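Local coordinates for oxygen-independent coproporphyrinogen III oxidase (PDB 1OLT), which catalyses the anaerobic, S-adenosylmethionine-dependent oxidative decarboxylation of two propionate groups of coproporphyrinogen III, giving protoporphyrinogen IX in haem biosynthesis, at residues 123-127 with 161-165; 156-160 with 197-203; 166-172 with 205-211. All blocks are in the same frame, centred on the assembly; numbering follows the deposited sequence. Where two conformers were deposited one is given.

Overall arrangement
The three contacts lie in the radical SAM core, contacts 1 and 2 among its outer helices and contact 3 in its sheet. Residues 161-165 of contact 1 continue directly from 156-160 of contact 2 and lead into strand 166-172 of contact 3. Contacts 1 and 2 have centres about 12 Å apart and meet where the Phe-164 carbonyl reaches the ring of Phe-203. Contacts 2 and 3, about 15 Å apart between centres, join through Leu-156 and Ala-198 packed on Leu-167. Contact 3 alone touches S-adenosylmethionine. Between nearest atoms, its Gln-172 side chain lies about 4 Å from the iron-sulfur cluster, and those of Phe-164 and Leu-156 about 12 Å from a bound S-adenosylmethionine.

Contact 1 of 3, residues 123-127 with 161-165; sequences ISRLM and AEGFN
Ser-124 and Glu-162 make the polar half of this contact between helix 120-133 and the turn that follows helix 154-161. The hydroxyl OG of Ser-124 donates to OE2 of Glu-162 at 2.6 Å, arriving from above the carboxylate plane, 50° out of it. A water bridges the other oxygen: it donates to Glu-162 OE1 at 2.8 Å and to the backbone O of Ser-124 at 2.7 Å. The Glu-162 chain folds at chi2 (-73°), which turns the carboxylate toward Ser-124. Lys-120 O, one turn back, is a second acceptor close to Ser-124 OG and competes with Glu-162 OE2 for its one proton; His-158 NE2 is weakly bonded to the same OG.

The apolar contacts lie on the inner side. Ile-123 lays its CG2 methyl 4.2 Å from Glu-162 CG and, more loosely, near CE1 of Phe-164. Met-127, in one of its two deposited conformers, makes a Met-aromatic contact: SD lies 3.8 Å from Phe-164 CZ and approaches the ring obliquely, 50° off its normal. Phe-164 reaches further in, to Ile-142 and Ile-144 of strand 140-146 and edge-to-face to Trp-110.

Gly-163, with positive phi, closes helix 154-161 in a Schellman motif, after which the chain enters strand 166-172, and Glu-162 O accepts from Arg-131 NH2.

Both carboxylate oxygens thus have donors, one direct and one through water, which fixes the rotation of the group and would be expected to favour its ionised form, while Ile-123, Met-127 and Phe-164 pack together beside the polar pair, on the side facing strands 105-112 and 140-146.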
loop_
_atom_site.group_PDB
_atom_site.type_symbol
_atom_site.label_atom_id
_atom_site.label_comp_id
_atom_site.label_asym_id
_atom_site.label_seq_id
_atom_site.Cartn_x
_atom_site.Cartn_y
_atom_site.Cartn_z
ATOM N N ILE A 123 9.944 -13.861 -14.636
ATOM C CA ILE A 123 10.492 -13.183 -13.455
ATOM C C ILE A 123 11.911 -12.808 -13.770
ATOM O O ILE A 123 12.328 -11.669 -13.548
ATOM C CB ILE A 123 10.465 -14.117 -12.245
ATOM C CG1 ILE A 123 9.045 -14.254 -11.755
ATOM C CG2 ILE A 123 11.358 -13.576 -11.149
ATOM C CD1 ILE A 123 8.816 -15.414 -10.831
ATOM N N SER A 124 12.694 -13.770 -14.278
ATOM C CA SER A 124 14.097 -13.483 -14.590
ATOM C C SER A 124 14.259 -12.416 -15.651
ATOM O O SER A 124 15.179 -11.549 -15.575
ATOM C CB SER A 124 14.877 -14.745 -15.037
ATOM O OG SER A 124 14.927 -15.705 -14.013
ATOM N N ARG A 125 13.415 -12.506 -16.673
ATOM C CA ARG A 125 13.471 -11.516 -17.745
ATOM C C ARG A 125 13.232 -10.061 -17.215
ATOM O O ARG A 125 13.931 -9.126 -17.592
ATOM C CB ARG A 125 12.467 -11.826 -18.854
ATOM C CG ARG A 125 12.460 -10.831 -20.023
ATOM C CD ARG A 125 11.348 -11.092 -21.071
ATOM N NE ARG A 125 11.295 -9.976 -21.996
ATOM C CZ ARG A 125 10.304 -9.757 -22.828
ATOM N NH1 ARG A 125 9.268 -10.567 -22.866
ATOM N NH2 ARG A 125 10.354 -8.700 -23.655
ATOM N N LEU A 126 12.212 -9.879 -16.414
ATOM C CA LEU A 126 11.919 -8.587 -15.902
ATOM C C LEU A 126 12.976 -8.070 -14.976
ATOM O O LEU A 126 13.337 -6.888 -15.067
ATOM C CB LEU A 126 10.542 -8.555 -15.262
ATOM C CG LEU A 126 10.066 -7.228 -14.697
ATOM C CD1 LEU A 126 10.145 -6.075 -15.694
ATOM C CD2 LEU A 126 8.699 -7.385 -14.210
ATOM N N MET A 127 13.453 -8.916 -14.043
ATOM C CA MET A 127 14.493 -8.486 -13.134
ATOM C C MET A 127 15.752 -8.040 -13.878
ATOM O O MET A 127 16.404 -7.083 -13.525
ATOM C CB MET A 127 14.855 -9.575 -12.148
ATOM C CG MET A 127 13.897 -9.738 -11.059
ATOM S SD MET A 127 13.655 -8.166 -10.121
ATOM C CE MET A 127 15.241 -7.607 -9.975
ATOM N N ALA A 161 16.924 -16.195 -5.480
ATOM C CA ALA A 161 18.118 -16.170 -6.329
ATOM C C ALA A 161 18.108 -14.917 -7.182
ATOM O O ALA A 161 19.165 -14.432 -7.521
ATOM C CB ALA A 161 18.258 -17.495 -7.267
ATOM N N GLU A 162 16.940 -14.402 -7.509
ATOM C CA GLU A 162 16.823 -13.134 -8.250
ATOM C C GLU A 162 16.963 -11.899 -7.388
ATOM O O GLU A 162 17.005 -10.815 -7.908
ATOM C CB GLU A 162 15.508 -13.053 -9.041
ATOM C CG GLU A 162 15.388 -14.093 -10.134
ATOM C CD GLU A 162 16.299 -13.819 -11.364
ATOM O OE1 GLU A 162 16.786 -12.680 -11.520
ATOM O OE2 GLU A 162 16.514 -14.754 -12.153
ATOM N N GLY A 163 17.088 -12.064 -6.070
ATOM C CA GLY A 163 17.466 -10.978 -5.177
ATOM C C GLY A 163 16.239 -10.471 -4.395
ATOM O O GLY A 163 16.368 -9.527 -3.613
ATOM N N PHE A 164 15.091 -11.117 -4.544
ATOM C CA PHE A 164 13.943 -10.711 -3.690
ATOM C C PHE A 164 14.230 -11.045 -2.233
ATOM O O PHE A 164 14.735 -12.116 -1.950
ATOM C CB PHE A 164 12.655 -11.344 -4.139
ATOM C CG PHE A 164 12.100 -10.746 -5.408
ATOM C CD1 PHE A 164 12.497 -11.222 -6.652
ATOM C CD2 PHE A 164 11.211 -9.693 -5.372
ATOM C CE1 PHE A 164 11.971 -10.679 -7.779
ATOM C CE2 PHE A 164 10.733 -9.119 -6.543
ATOM C CZ PHE A 164 11.090 -9.643 -7.730
ATOM N N ASN A 165 13.958 -10.111 -1.337
ATOM C CA ASN A 165 14.183 -10.310 0.118
ATOM C C ASN A 165 12.970 -10.060 1.034
ATOM O O ASN A 165 13.070 -10.244 2.287
ATOM C CB ASN A 165 15.421 -9.537 0.600
ATOM C CG ASN A 165 15.459 -8.076 0.132
ATOM O OD1 ASN A 165 14.447 -7.394 0.028
ATOM N ND2 ASN A 165 16.655 -7.596 -0.110
HETATM O O HOH W 1 17.438 -12.264 -14.200
#

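Contact 2 of 3, residues 156-160 with 197-203; sequences LDHLR and HAREIGF
Helices 154-161 and 188-200 come close near the end of the latter, with the CA atoms of Leu-156 and Ala-198 6.4 Å apart. At the outer side, His-197 points its ring edge at Asp-157: NE2 donates to OD1 at 2.7 Å, almost straight (170°) and in the ring plane, meeting the carboxylate on its syn side, somewhat out of the carboxylate plane. Beneath this bond the CD1 methyl of Ile-201 presses on the helix backbone, 3.7 Å from Asp-157 N; chi1 of 68° places CG1 between the backbone N and the carbonyl carbon, which directs CD1 toward helix 154-161. Leu-156 CD1 reaches Ala-198 CB at 3.9 Å.

Helix 188-200 ends in a Schellman motif, with Gly-202 at C-prime and Phe-203 N bonded to Ala-198 O; in the alpha/beta radical SAM core this turn leads to the next parallel strand, 207-212. The carbonyl O of Ile-201, the first residue past the helix, accepts from Arg-160 NE at 3.0 Å, in the guanidinium plane. Bent at chi2 (81°), Arg-160 carries CD over one face of the Phe-203 ring, a CH-pi contact 3.9 Å from CD to the ring centroid. Arg-160 NH1 bonds Phe-164 O, while Leu-159 CB meets the Phe-203 ring at its edge.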
loop_
_atom_site.group_PDB
_atom_site.type_symbol
_atom_site.label_atom_id
_atom_site.label_comp_id
_atom_site.label_asym_id
_atom_site.label_seq_id
_atom_site.Cartn_x
_atom_site.Cartn_y
_atom_site.Cartn_z
ATOM N N LEU A 156 9.759 -19.638 -4.786
ATOM C CA LEU A 156 10.374 -18.825 -3.737
ATOM C C LEU A 156 11.894 -18.891 -3.790
ATOM O O LEU A 156 12.550 -17.856 -3.655
ATOM C CB LEU A 156 9.875 -19.234 -2.350
ATOM C CG LEU A 156 8.358 -19.090 -2.140
ATOM C CD1 LEU A 156 8.046 -19.471 -0.704
ATOM C CD2 LEU A 156 7.759 -17.777 -2.533
ATOM N N ASP A 157 12.472 -20.079 -4.005
ATOM C CA ASP A 157 13.926 -20.184 -4.186
ATOM C C ASP A 157 14.382 -19.338 -5.399
ATOM O O ASP A 157 15.381 -18.672 -5.345
ATOM C CB ASP A 157 14.389 -21.612 -4.350
ATOM C CG ASP A 157 13.929 -22.499 -3.165
ATOM O OD1 ASP A 157 12.772 -22.951 -3.113
ATOM O OD2 ASP A 157 14.668 -22.727 -2.251
ATOM N N HIS A 158 13.622 -19.364 -6.460
ATOM C CA HIS A 158 13.964 -18.597 -7.647
ATOM C C HIS A 158 13.892 -17.099 -7.375
ATOM O O HIS A 158 14.776 -16.358 -7.792
ATOM C CB HIS A 158 13.023 -18.903 -8.750
ATOM C CG HIS A 158 13.417 -18.292 -10.066
ATOM N ND1 HIS A 158 14.460 -18.769 -10.811
ATOM C CD2 HIS A 158 12.900 -17.255 -10.761
ATOM C CE1 HIS A 158 14.581 -18.065 -11.925
ATOM N NE2 HIS A 158 13.631 -17.135 -11.924
ATOM N N LEU A 159 12.856 -16.634 -6.663
ATOM C CA LEU A 159 12.770 -15.224 -6.283
ATOM C C LEU A 159 13.972 -14.798 -5.435
ATOM O O LEU A 159 14.551 -13.721 -5.609
ATOM C CB LEU A 159 11.463 -14.917 -5.514
ATOM C CG LEU A 159 10.220 -15.145 -6.378
ATOM C CD1 LEU A 159 8.993 -15.206 -5.534
ATOM C CD2 LEU A 159 10.134 -14.023 -7.394
ATOM N N ARG A 160 14.299 -15.616 -4.465
ATOM C CA ARG A 160 15.472 -15.376 -3.678
ATOM C C ARG A 160 16.764 -15.291 -4.521
ATOM O O ARG A 160 17.615 -14.392 -4.318
ATOM C CB ARG A 160 15.596 -16.487 -2.699
ATOM C CG ARG A 160 16.271 -16.079 -1.572
ATOM C CD ARG A 160 15.401 -15.294 -0.508
ATOM N NE ARG A 160 16.428 -15.048 0.524
ATOM C CZ ARG A 160 17.247 -14.013 0.494
ATOM N NH1 ARG A 160 17.108 -13.035 -0.421
ATOM N NH2 ARG A 160 18.169 -13.911 1.400
ATOM N N HIS A 197 8.524 -22.142 4.201
ATOM C CA HIS A 197 9.608 -22.259 3.265
ATOM C C HIS A 197 10.252 -20.854 3.003
ATOM O O HIS A 197 11.498 -20.737 2.909
ATOM C CB HIS A 197 9.129 -22.914 1.924
ATOM C CG HIS A 197 10.233 -23.200 0.960
ATOM N ND1 HIS A 197 11.389 -23.865 1.326
ATOM C CD2 HIS A 197 10.372 -22.900 -0.345
ATOM C CE1 HIS A 197 12.183 -23.968 0.275
ATOM N NE2 HIS A 197 11.586 -23.377 -0.745
ATOM N N ALA A 198 9.424 -19.828 2.874
ATOM C CA ALA A 198 9.910 -18.472 2.671
ATOM C C ALA A 198 10.837 -18.114 3.829
ATOM O O ALA A 198 11.919 -17.667 3.615
ATOM C CB ALA A 198 8.780 -17.486 2.591
ATOM N N ARG A 199 10.412 -18.398 5.050
ATOM C CA ARG A 199 11.203 -18.134 6.239
ATOM C C ARG A 199 12.509 -18.938 6.248
ATOM O O ARG A 199 13.611 -18.390 6.557
ATOM C CB ARG A 199 10.356 -18.460 7.501
ATOM C CG ARG A 199 11.037 -18.146 8.776
ATOM C CD ARG A 199 10.336 -18.651 10.134
ATOM N NE ARG A 199 8.878 -18.831 10.082
ATOM C CZ ARG A 199 7.985 -17.887 10.432
ATOM N NH1 ARG A 199 8.357 -16.652 10.814
ATOM N NH2 ARG A 199 6.708 -18.182 10.372
ATOM N N GLU A 200 12.407 -20.215 5.920
ATOM C CA GLU A 200 13.557 -21.085 5.904
ATOM C C GLU A 200 14.643 -20.656 4.914
ATOM O O GLU A 200 15.804 -20.823 5.204
ATOM C CB GLU A 200 13.127 -22.550 5.707
ATOM C CG GLU A 200 12.510 -23.128 6.982
ATOM C CD GLU A 200 12.321 -24.613 6.925
ATOM O OE1 GLU A 200 11.854 -25.092 5.877
ATOM O OE2 GLU A 200 12.664 -25.299 7.932
ATOM N N ILE A 201 14.266 -20.070 3.786
ATOM C CA ILE A 201 15.265 -19.631 2.793
ATOM C C ILE A 201 15.656 -18.141 2.941
ATOM O O ILE A 201 16.357 -17.624 2.114
ATOM C CB ILE A 201 14.847 -19.961 1.345
ATOM C CG1 ILE A 201 13.670 -19.159 0.925
ATOM C CG2 ILE A 201 14.576 -21.489 1.207
ATOM C CD1 ILE A 201 13.276 -19.526 -0.470
ATOM N N GLY A 202 15.243 -17.502 4.028
ATOM C CA GLY A 202 15.803 -16.200 4.368
ATOM C C GLY A 202 14.915 -14.984 4.046
ATOM O O GLY A 202 15.363 -13.864 4.239
ATOM N N PHE A 203 13.689 -15.167 3.585
ATOM C CA PHE A 203 12.787 -14.003 3.507
ATOM C C PHE A 203 12.497 -13.483 4.945
ATOM O O PHE A 203 12.324 -14.290 5.852
ATOM C CB PHE A 203 11.484 -14.328 2.854
ATOM C CG PHE A 203 11.549 -14.392 1.372
ATOM C CD1 PHE A 203 11.391 -13.251 0.611
ATOM C CD2 PHE A 203 11.754 -15.625 0.736
ATOM C CE1 PHE A 203 11.454 -13.307 -0.798
ATOM C CE2 PHE A 203 11.782 -15.731 -0.655
ATOM C CZ PHE A 203 11.664 -14.570 -1.455
#

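Contact 3 of 3, residues 166-172 with 205-211; sequences RLSMGVQ and STNIDLI. With SAM (S-adenosylmethionine), chain C.
Gln-172 and Asp-209 are brought to one ribose by different torsions. Gln-172, at positive phi, has an unstaggered chi1 of -29° and then bends at chi2, which folds its amide toward S-adenosylmethionine; for Asp-209, chi1 of -59° sets CG anti to the carbonyl carbon, which brings OD2 to the ribose O3'. Both are established binding residues of this second-site ligand, one of two bound, which Arg-184, Ala-243 and Gly-70 also hold. Gln-172 NE2 donates to the ligand's O2' at 2.8 Å. The O3' hydroxyl sits within 2.8 Å of both Gln-172 OE1 and Asp-209 OD2; which takes its proton is not settled. A water donates to that same OD2 at 2.7 Å and is also hydrogen-bonded to Ser-168 OG. Gly-170, lacking a side chain, lets its CA approach the ligand atom OXT to 3.3 Å.

The strands pair in parallel, Asn-207 N to Leu-167 O, until a beta bulge at which Asp-209 O accepts from both Val-171 N (3.0 Å) and Gln-172 N (2.9 Å).

Strand 140-146 flanks 166-172, and strand 236-241 flanks 207-212. Helix 188-200, part of the beta-alpha-beta crossover connection, packs Leu-194 on Met-169 and Leu-195 on Ile-208; helix 219-232 meets Leu-210.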
loop_
_atom_site.group_PDB
_atom_site.type_symbol
_atom_site.label_atom_id
_atom_site.label_comp_id
_atom_site.label_asym_id
_atom_site.label_seq_id
_atom_site.Cartn_x
_atom_site.Cartn_y
_atom_site.Cartn_z
ATOM N N ARG A 166 11.880 -9.591 0.429
ATOM C CA ARG A 166 10.653 -9.416 1.119
ATOM C C ARG A 166 9.476 -9.878 0.299
ATOM O O ARG A 166 9.413 -9.684 -0.872
ATOM C CB ARG A 166 10.405 -7.980 1.432
ATOM C CG ARG A 166 11.575 -7.330 2.047
ATOM C CD ARG A 166 11.232 -6.228 2.880
ATOM N NE ARG A 166 12.319 -5.913 3.801
ATOM C CZ ARG A 166 12.341 -4.807 4.465
ATOM N NH1 ARG A 166 11.313 -3.958 4.324
ATOM N NH2 ARG A 166 13.378 -4.541 5.284
ATOM N N LEU A 167 8.502 -10.477 0.967
ATOM C CA LEU A 167 7.261 -10.869 0.305
ATOM C C LEU A 167 6.008 -10.579 1.151
ATOM O O LEU A 167 6.065 -10.550 2.392
ATOM C CB LEU A 167 7.313 -12.339 -0.133
ATOM C CG LEU A 167 7.053 -13.562 0.745
ATOM C CD1 LEU A 167 5.616 -13.794 1.224
ATOM C CD2 LEU A 167 7.525 -14.788 -0.058
ATOM N N SER A 168 4.893 -10.449 0.442
ATOM C CA SER A 168 3.568 -10.261 0.966
ATOM C C SER A 168 2.700 -11.338 0.307
ATOM O O SER A 168 2.845 -11.623 -0.916
ATOM C CB SER A 168 3.076 -8.875 0.636
ATOM O OG SER A 168 1.803 -8.742 1.185
ATOM N N MET A 169 1.839 -11.977 1.097
ATOM C CA MET A 169 1.026 -13.054 0.619
ATOM C C MET A 169 -0.410 -12.793 1.002
ATOM O O MET A 169 -0.721 -12.555 2.163
ATOM C CB MET A 169 1.532 -14.358 1.225
ATOM C CG MET A 169 0.714 -15.606 0.953
ATOM S SD MET A 169 1.372 -17.104 1.814
ATOM C CE MET A 169 3.103 -16.950 1.309
ATOM N N GLY A 170 -1.293 -12.855 0.018
ATOM C CA GLY A 170 -2.704 -12.740 0.277
ATOM C C GLY A 170 -3.255 -14.005 0.910
ATOM O O GLY A 170 -3.039 -15.085 0.400
ATOM N N VAL A 171 -4.003 -13.864 1.983
ATOM C CA VAL A 171 -4.747 -14.993 2.581
ATOM C C VAL A 171 -6.265 -14.718 2.617
ATOM O O VAL A 171 -7.081 -15.550 2.211
ATOM C CB VAL A 171 -4.165 -15.324 3.987
ATOM C CG1 VAL A 171 -5.044 -16.279 4.774
ATOM C CG2 VAL A 171 -2.703 -15.881 3.862
ATOM N N GLN A 172 -6.615 -13.510 3.039
ATOM C CA GLN A 172 -7.962 -13.010 3.139
ATOM C C GLN A 172 -8.735 -13.613 4.295
ATOM O O GLN A 172 -9.132 -12.870 5.219
ATOM C CB GLN A 172 -8.736 -13.074 1.802
ATOM C CG GLN A 172 -7.861 -12.952 0.554
ATOM C CD GLN A 172 -6.955 -11.758 0.495
ATOM O OE1 GLN A 172 -6.207 -11.624 -0.458
ATOM N NE2 GLN A 172 -7.024 -10.892 1.457
ATOM N N SER A 205 10.503 -9.946 7.203
ATOM C CA SER A 205 9.394 -8.984 7.051
ATOM C C SER A 205 8.249 -9.483 6.222
ATOM O O SER A 205 7.603 -8.705 5.511
ATOM C CB SER A 205 9.870 -7.668 6.437
ATOM O OG SER A 205 10.897 -7.110 7.223
ATOM N N THR A 206 7.976 -10.782 6.292
ATOM C CA THR A 206 6.849 -11.352 5.544
ATOM C C THR A 206 5.478 -10.892 6.045
ATOM O O THR A 206 5.149 -11.040 7.235
ATOM C CB THR A 206 6.927 -12.865 5.608
ATOM O OG1 THR A 206 8.095 -13.278 4.901
ATOM C CG2 THR A 206 5.842 -13.493 4.860
ATOM N N ASN A 207 4.676 -10.378 5.119
ATOM C CA ASN A 207 3.350 -9.869 5.389
ATOM C C ASN A 207 2.311 -10.837 4.895
ATOM O O ASN A 207 2.483 -11.458 3.806
ATOM C CB ASN A 207 3.176 -8.498 4.707
ATOM C CG ASN A 207 1.780 -7.971 4.842
ATOM O OD1 ASN A 207 0.940 -8.052 3.911
ATOM N ND2 ASN A 207 1.471 -7.516 6.001
ATOM N N ILE A 208 1.244 -11.008 5.669
ATOM C CA ILE A 208 0.005 -11.540 5.117
ATOM C C ILE A 208 -1.172 -10.544 5.128
ATOM O O ILE A 208 -1.369 -9.758 6.131
ATOM C CB ILE A 208 -0.409 -12.821 5.757
ATOM C CG1 ILE A 208 -0.905 -12.646 7.117
ATOM C CG2 ILE A 208 0.713 -13.877 5.796
ATOM C CD1 ILE A 208 -1.809 -13.722 7.454
ATOM N N ASP A 209 -1.977 -10.566 4.063
ATOM C CA ASP A 209 -3.209 -9.808 3.985
ATOM C C ASP A 209 -4.407 -10.634 4.440
ATOM O O ASP A 209 -4.549 -11.820 4.063
ATOM C CB ASP A 209 -3.523 -9.364 2.565
ATOM C CG ASP A 209 -2.461 -8.504 1.939
ATOM O OD1 ASP A 209 -1.694 -7.794 2.634
ATOM O OD2 ASP A 209 -2.381 -8.440 0.674
ATOM N N LEU A 210 -5.221 -10.024 5.305
ATOM C CA LEU A 210 -6.479 -10.517 5.720
ATOM C C LEU A 210 -7.532 -9.440 5.409
ATOM O O LEU A 210 -7.209 -8.247 5.338
ATOM C CB LEU A 210 -6.523 -10.872 7.198
ATOM C CG LEU A 210 -5.546 -11.930 7.682
ATOM C CD1 LEU A 210 -5.538 -12.011 9.252
ATOM C CD2 LEU A 210 -5.938 -13.215 7.079
ATOM N N ILE A 211 -8.770 -9.875 5.195
ATOM C CA ILE A 211 -9.904 -8.948 5.055
ATOM C C ILE A 211 -11.021 -9.303 6.013
ATOM O O ILE A 211 -11.423 -10.481 6.130
ATOM C CB ILE A 211 -10.461 -8.926 3.630
ATOM C CG1 ILE A 211 -9.375 -8.676 2.595
ATOM C CG2 ILE A 211 -11.597 -7.934 3.509
ATOM C CD1 ILE A 211 -9.890 -8.899 1.125
HETATM N N SAM C . -2.780 -11.049 -6.024
HETATM C CA SAM C . -2.210 -11.528 -4.773
HETATM C C SAM C . -3.220 -12.211 -3.842
HETATM O O SAM C . -4.468 -11.989 -4.012
HETATM O OXT SAM C . -2.733 -12.984 -3.043
HETATM C CB SAM C . -1.640 -10.286 -4.060
HETATM C CG SAM C . -2.492 -9.427 -3.165
HETATM S SD SAM C . -3.714 -8.426 -3.974
HETATM C CE SAM C . -2.805 -7.496 -5.216
HETATM C "C5'" SAM C . -3.795 -6.952 -2.818
HETATM C "C4'" SAM C . -4.723 -7.015 -1.553
HETATM O "O4'" SAM C . -5.827 -6.120 -1.600
HETATM C "C3'" SAM C . -5.396 -8.354 -1.362
HETATM O "O3'" SAM C . -4.515 -9.383 -0.897
HETATM C "C2'" SAM C . -6.581 -8.026 -0.444
HETATM O "O2'" SAM C . -6.241 -8.238 0.925
HETATM C "C1'" SAM C . -6.795 -6.549 -0.668
HETATM N N9 SAM C . -8.097 -6.222 -1.213
HETATM C C8 SAM C . -8.466 -6.415 -2.520
HETATM N N7 SAM C . -9.711 -5.980 -2.687
HETATM C C5 SAM C . -10.139 -5.481 -1.484
HETATM C C6 SAM C . -11.345 -4.892 -1.066
HETATM N N6 SAM C . -12.376 -4.688 -1.886
HETATM N N1 SAM C . -11.447 -4.500 0.239
HETATM C C2 SAM C . -10.379 -4.696 1.121
HETATM N N3 SAM C . -9.213 -5.254 0.723
HETATM C C4 SAM C . -9.111 -5.648 -0.563
HETATM O O HOH W 2 9.487 -11.764 3.353
HETATM O O HOH W 3 -0.033 -8.832 -0.693
#